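PDB 4Q1Q: autotransporter adhesin/invasin TibA from Escherichia coli, which mediates adhesion to and invasion of human intestinal epithelial cells, drives bacterial aggregation through TibA-TibA contacts between cells, and enhances biofilm formation. Local coordinates for residues 151-162 against 170-181. Residues are numbered along the deposited sequence; the frame is centred on the assembly and turned at random.
Sequences TSVNSGGRQYVR and TVLNNTGRQFVS. With 289 (D-glycero-alpha-D-manno-heptopyranose), chain P; 289 (D-glycero-alpha-D-manno-heptopyranose), chain Y; 289 (D-glycero-alpha-D-manno-heptopyranose), chain Z.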
loop_
_atom_site.group_PDB
_atom_site.type_symbol
_atom_site.label_atom_id
_atom_site.label_comp_id
_atom_site.label_asym_id
_atom_site.label_seq_id
_atom_site.Cartn_x
_atom_site.Cartn_y
_atom_site.Cartn_z
ATOM N N THR A 151 -0.248 -4.269 -4.357
ATOM C CA THR A 151 -1.198 -3.188 -4.099
ATOM C C THR A 151 -1.689 -2.546 -5.405
ATOM O O THR A 151 -0.885 -2.202 -6.274
ATOM C CB THR A 151 -0.553 -2.079 -3.244
ATOM O OG1 THR A 151 0.161 -2.636 -2.127
ATOM C CG2 THR A 151 -1.605 -1.128 -2.716
ATOM N N SER A 152 -3.005 -2.393 -5.528
ATOM C CA SER A 152 -3.654 -1.595 -6.560
ATOM C C SER A 152 -3.993 -0.223 -5.984
ATOM O O SER A 152 -4.835 -0.113 -5.091
ATOM C CB SER A 152 -4.946 -2.251 -7.071
ATOM O OG SER A 152 -4.667 -3.458 -7.768
ATOM N N VAL A 153 -3.285 0.796 -6.464
ATOM C CA VAL A 153 -3.555 2.164 -6.027
ATOM C C VAL A 153 -4.443 2.740 -7.120
ATOM O O VAL A 153 -3.973 3.088 -8.191
ATOM C CB VAL A 153 -2.306 3.046 -5.834
ATOM C CG1 VAL A 153 -2.715 4.410 -5.288
ATOM C CG2 VAL A 153 -1.316 2.440 -4.850
ATOM N N ASN A 154 -5.737 2.790 -6.837
ATOM C CA ASN A 154 -6.733 3.137 -7.840
ATOM C C ASN A 154 -6.991 4.639 -7.737
ATOM O O ASN A 154 -6.431 5.305 -6.873
ATOM C CB ASN A 154 -8.000 2.292 -7.645
ATOM C CG ASN A 154 -7.744 0.801 -7.797
ATOM O OD1 ASN A 154 -7.091 0.351 -8.741
ATOM N ND2 ASN A 154 -8.261 0.013 -6.863
ATOM N N SER A 155 -7.806 5.173 -8.636
ATOM C CA SER A 155 -8.132 6.595 -8.666
ATOM C C SER A 155 -8.466 7.186 -7.294
ATOM O O SER A 155 -9.218 6.602 -6.511
ATOM C CB SER A 155 -9.300 6.822 -9.630
ATOM O OG SER A 155 -9.458 8.196 -9.952
ATOM N N GLY A 156 -7.864 8.333 -6.989
ATOM C CA GLY A 156 -7.986 8.964 -5.677
ATOM C C GLY A 156 -7.140 8.358 -4.577
ATOM O O GLY A 156 -7.110 8.861 -3.449
ATOM N N GLY A 157 -6.451 7.268 -4.898
ATOM C CA GLY A 157 -5.766 6.505 -3.863
ATOM C C GLY A 157 -4.313 6.869 -3.644
ATOM O O GLY A 157 -3.629 7.232 -4.599
ATOM N N ARG A 158 -3.836 6.698 -2.414
ATOM C CA ARG A 158 -2.450 7.048 -2.107
ATOM C C ARG A 158 -1.760 6.012 -1.244
ATOM O O ARG A 158 -2.284 5.564 -0.218
ATOM C CB ARG A 158 -2.319 8.393 -1.372
ATOM C CG ARG A 158 -2.864 9.560 -2.181
ATOM C CD ARG A 158 -2.940 10.848 -1.363
ATOM N NE ARG A 158 -4.068 10.867 -0.440
ATOM C CZ ARG A 158 -4.262 11.775 0.514
ATOM N NH1 ARG A 158 -3.390 12.762 0.687
ATOM N NH2 ARG A 158 -5.324 11.702 1.310
ATOM N N GLN A 159 -0.534 5.712 -1.655
ATOM C CA GLN A 159 0.293 4.788 -0.903
ATOM C C GLN A 159 1.518 5.554 -0.409
ATOM O O GLN A 159 2.159 6.252 -1.195
ATOM C CB GLN A 159 0.701 3.623 -1.810
ATOM C CG GLN A 159 1.661 2.631 -1.187
ATOM C CD GLN A 159 2.164 1.606 -2.177
ATOM O OE1 GLN A 159 2.919 1.935 -3.094
ATOM N NE2 GLN A 159 1.726 0.362 -2.005
ATOM N N TYR A 160 1.846 5.425 0.874
ATOM C CA TYR A 160 3.045 6.068 1.406
ATOM C C TYR A 160 4.049 4.986 1.739
ATOM O O TYR A 160 3.832 4.243 2.692
ATOM C CB TYR A 160 2.747 6.893 2.659
ATOM C CG TYR A 160 1.810 8.038 2.372
ATOM C CD1 TYR A 160 0.450 7.809 2.212
ATOM C CD2 TYR A 160 2.289 9.327 2.171
ATOM C CE1 TYR A 160 -0.415 8.838 1.911
ATOM C CE2 TYR A 160 1.428 10.358 1.845
ATOM C CZ TYR A 160 0.080 10.109 1.737
ATOM O OH TYR A 160 -0.782 11.126 1.424
ATOM N N VAL A 161 5.131 4.907 0.971
ATOM C CA VAL A 161 6.225 4.007 1.331
ATOM C C VAL A 161 7.281 4.810 2.091
ATOM O O VAL A 161 8.047 5.597 1.525
ATOM C CB VAL A 161 6.791 3.320 0.087
ATOM C CG1 VAL A 161 7.784 2.232 0.467
ATOM C CG2 VAL A 161 5.647 2.752 -0.740
ATOM N N ARG A 162 7.296 4.627 3.405
ATOM C CA ARG A 162 8.136 5.446 4.277
ATOM C C ARG A 162 9.452 4.754 4.603
ATOM O O ARG A 162 9.720 3.659 4.092
ATOM C CB ARG A 162 7.338 5.820 5.534
ATOM C CG ARG A 162 6.130 6.680 5.172
ATOM C CD ARG A 162 5.809 7.712 6.236
ATOM N NE ARG A 162 4.916 8.748 5.736
ATOM C CZ ARG A 162 3.820 9.154 6.369
ATOM N NH1 ARG A 162 3.453 8.585 7.512
ATOM N NH2 ARG A 162 3.080 10.115 5.837
ATOM N N THR A 170 3.400 -3.026 -7.171
ATOM C CA THR A 170 2.340 -2.041 -7.071
ATOM C C THR A 170 1.875 -1.689 -8.484
ATOM O O THR A 170 2.688 -1.588 -9.416
ATOM C CB THR A 170 2.871 -0.792 -6.325
ATOM O OG1 THR A 170 3.481 -1.170 -5.082
ATOM C CG2 THR A 170 1.744 0.160 -6.024
ATOM N N VAL A 171 0.572 -1.459 -8.614
ATOM C CA VAL A 171 -0.033 -0.942 -9.832
ATOM C C VAL A 171 -0.659 0.419 -9.565
ATOM O O VAL A 171 -1.369 0.567 -8.574
ATOM C CB VAL A 171 -1.134 -1.881 -10.359
ATOM C CG1 VAL A 171 -1.604 -1.416 -11.724
ATOM C CG2 VAL A 171 -0.614 -3.306 -10.489
ATOM N N LEU A 172 -0.341 1.403 -10.406
ATOM C CA LEU A 172 -0.884 2.755 -10.259
ATOM C C LEU A 172 -1.770 3.091 -11.451
ATOM O O LEU A 172 -1.300 3.136 -12.586
ATOM C CB LEU A 172 0.191 3.841 -10.181
ATOM C CG LEU A 172 1.395 3.645 -9.266
ATOM C CD1 LEU A 172 2.340 4.840 -9.287
ATOM C CD2 LEU A 172 0.876 3.350 -7.868
ATOM N N ASN A 173 -3.049 3.300 -11.167
ATOM C CA ASN A 173 -4.061 3.651 -12.159
ATOM C C ASN A 173 -4.416 5.132 -12.025
ATOM O O ASN A 173 -3.674 5.871 -11.375
ATOM C CB ASN A 173 -5.283 2.743 -11.977
ATOM C CG ASN A 173 -4.922 1.272 -12.026
ATOM O OD1 ASN A 173 -4.299 0.817 -12.984
ATOM N ND2 ASN A 173 -5.269 0.532 -10.979
ATOM N N ASN A 174 -5.551 5.551 -12.581
ATOM C CA ASN A 174 -5.789 6.930 -13.010
ATOM C C ASN A 174 -5.924 7.939 -11.871
ATOM O O ASN A 174 -6.925 7.949 -11.166
ATOM C CB ASN A 174 -7.032 7.004 -13.914
ATOM C CG ASN A 174 -7.089 8.273 -14.750
ATOM O OD1 ASN A 174 -6.162 9.084 -14.760
ATOM N ND2 ASN A 174 -8.186 8.447 -15.479
ATOM N N THR A 175 -4.934 8.817 -11.738
ATOM C CA THR A 175 -4.726 9.724 -10.600
ATOM C C THR A 175 -4.341 9.013 -9.294
ATOM O O THR A 175 -4.411 9.593 -8.207
ATOM C CB THR A 175 -5.945 10.636 -10.345
ATOM O OG1 THR A 175 -6.995 9.894 -9.716
ATOM C CG2 THR A 175 -6.444 11.253 -11.653
ATOM N N GLY A 176 -3.999 7.733 -9.390
ATOM C CA GLY A 176 -3.448 6.965 -8.268
ATOM C C GLY A 176 -2.033 7.439 -7.999
ATOM O O GLY A 176 -1.329 7.777 -8.943
ATOM N N ARG A 177 -1.611 7.499 -6.739
ATOM C CA ARG A 177 -0.285 8.042 -6.443
ATOM C C ARG A 177 0.457 7.185 -5.438
ATOM O O ARG A 177 -0.108 6.751 -4.433
ATOM C CB ARG A 177 -0.367 9.480 -5.904
ATOM C CG ARG A 177 -0.789 10.499 -6.958
ATOM C CD ARG A 177 -0.989 11.871 -6.322
ATOM N NE ARG A 177 -2.215 11.962 -5.529
ATOM C CZ ARG A 177 -2.511 12.950 -4.689
ATOM N NH1 ARG A 177 -1.658 13.936 -4.466
ATOM N NH2 ARG A 177 -3.664 12.953 -4.033
ATOM N N GLN A 178 1.752 7.047 -5.715
ATOM C CA GLN A 178 2.681 6.348 -4.854
ATOM C C GLN A 178 3.743 7.343 -4.428
ATOM O O GLN A 178 4.306 8.003 -5.300
ATOM C CB GLN A 178 3.314 5.189 -5.625
ATOM C CG GLN A 178 4.181 4.300 -4.755
ATOM C CD GLN A 178 4.925 3.227 -5.537
ATOM O OE1 GLN A 178 5.397 3.461 -6.649
ATOM N NE2 GLN A 178 4.999 2.030 -4.980
ATOM N N PHE A 179 3.948 7.482 -3.120
ATOM C CA PHE A 179 5.010 8.324 -2.582
ATOM C C PHE A 179 6.087 7.505 -1.891
ATOM O O PHE A 179 5.861 6.862 -0.866
ATOM C CB PHE A 179 4.503 9.344 -1.566
ATOM C CG PHE A 179 3.374 10.176 -2.081
ATOM C CD1 PHE A 179 3.587 11.082 -3.095
ATOM C CD2 PHE A 179 2.099 10.040 -1.556
ATOM C CE1 PHE A 179 2.549 11.857 -3.563
ATOM C CE2 PHE A 179 1.064 10.827 -2.010
ATOM C CZ PHE A 179 1.286 11.729 -3.027
ATOM N N VAL A 180 7.290 7.567 -2.442
ATOM C CA VAL A 180 8.369 6.790 -1.864
ATOM C C VAL A 180 9.335 7.805 -1.271
ATOM O O VAL A 180 9.912 8.629 -1.984
ATOM C CB VAL A 180 9.028 5.867 -2.907
ATOM C CG1 VAL A 180 9.943 4.856 -2.234
ATOM C CG2 VAL A 180 7.966 5.182 -3.758
ATOM N N SER A 181 9.476 7.736 0.048
ATOM C CA SER A 181 10.310 8.642 0.814
ATOM C C SER A 181 11.682 8.038 1.025
ATOM O O SER A 181 11.914 6.881 0.662
ATOM C CB SER A 181 9.699 8.912 2.185
ATOM O OG SER A 181 8.400 9.450 2.050
HETATM O O7 289 P . 10.019 13.993 1.971
HETATM C C7 289 P . 9.591 14.340 3.290
HETATM C C6 289 P . 9.118 13.059 3.970
HETATM O O6 289 P . 8.361 13.421 5.135
HETATM C C5 289 P . 8.348 12.131 3.021
HETATM O O5 289 P . 8.314 10.909 3.759
HETATM C C1 289 P . 7.677 9.839 3.067
HETATM C C2 289 P . 6.199 10.201 2.989
HETATM O O2 289 P . 5.642 10.555 4.252
HETATM C C3 289 P . 6.105 11.391 2.050
HETATM O O3 289 P . 4.737 11.782 1.947
HETATM C C4 289 P . 6.946 12.546 2.579
HETATM O O4 289 P . 6.954 13.422 1.453
HETATM O O7 289 Y . -13.236 6.224 -8.027
HETATM C C7 289 Y . -14.016 7.264 -8.626
HETATM C C6 289 Y . -13.432 7.473 -10.018
HETATM O O6 289 Y . -14.447 7.943 -10.912
HETATM C C5 289 Y . -12.225 8.404 -9.926
HETATM O O5 289 Y . -11.397 8.092 -11.049
HETATM C C1 289 Y . -10.139 8.751 -10.920
HETATM C C2 289 Y . -10.369 10.240 -11.141
HETATM O O2 289 Y . -10.993 10.466 -12.410
HETATM C C3 289 Y . -11.213 10.711 -9.961
HETATM O O3 289 Y . -11.477 12.111 -10.087
HETATM C C4 289 Y . -12.507 9.909 -9.874
HETATM O O4 289 Y . -13.133 10.304 -8.649
HETATM O O7 289 Z . -6.869 4.907 -18.637
HETATM C C7 289 Z . -7.580 5.881 -17.862
HETATM C C6 289 Z . -7.689 7.160 -18.674
HETATM O O6 289 Z . -8.542 8.050 -17.948
HETATM C C5 289 Z . -6.313 7.780 -18.896
HETATM O O5 289 Z . -5.761 7.234 -20.099
HETATM C C1 289 Z . -4.419 7.673 -20.318
HETATM C C2 289 Z . -4.360 9.181 -20.544
HETATM O O2 289 Z . -5.036 9.559 -21.744
HETATM C C3 289 Z . -4.956 9.820 -19.293
HETATM O O3 289 Z . -5.035 11.240 -19.413
HETATM C C4 289 Z . -6.356 9.301 -19.003
HETATM O O4 289 Z . -6.775 9.985 -17.818
HETATM O O HOH W 1 2.421 -3.151 -3.721
HETATM O O HOH W 2 -4.151 9.951 -5.548
#
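Phe179 lays its CD2 3.5 Å from CE2 of Tyr160, over one face of the tyrosine ring near its rim; the planes are inclined at 40°, and O3 of the heptose carried by Ser181 lies in plane at the tyrosine's edge. The Phe179 ring has Arg177 NH1 at its edge, and Arg158 CD also approaches that edge. Phe141 stacks on Tyr160 and Tyr198 meets Phe179, continuing an aromatic ladder along the parallel beta-helix of this passenger fragment. Segments 151-162 and 170-181 are equivalent parts of successive coils, their strands 158-161 and 177-181 in parallel register. On the aromatic face, Arg158 and Arg177 run side by side with guanidinium planes 9° apart; Arg158 CD covers one face of the Arg177 guanidinium, and a water accepts from Arg177 NE in its plane.

The opposite face carries an amide ladder: Gln178 NE2 donates to Gln159 OE1 (2.8 Å), while Gln159 NE2 reaches Gln140. CG of Gln159 stands anti to the backbone N (chi1 175°), and the extended chain carries the amide inward, where OE1 meets the Thr170 methyl coming from the opposite direction. Nearby, Val153 CB packs against Leu172 CD2 at 3.8 Å. At the type II turns a second ladder forms between nearly coplanar amides: Asn173 ND2 donates in the carbonyl plane to Asn154 OD1 (2.9 Å), and Asn173 OD1 passes the chain on to Asn192.

Heptoses are attached at two places, at the turn and at the end of segment 170-181. One is bonded to Ser155 OG; at the other, Ser181 OG is joined to its sugar's C1 at 1.3 Å.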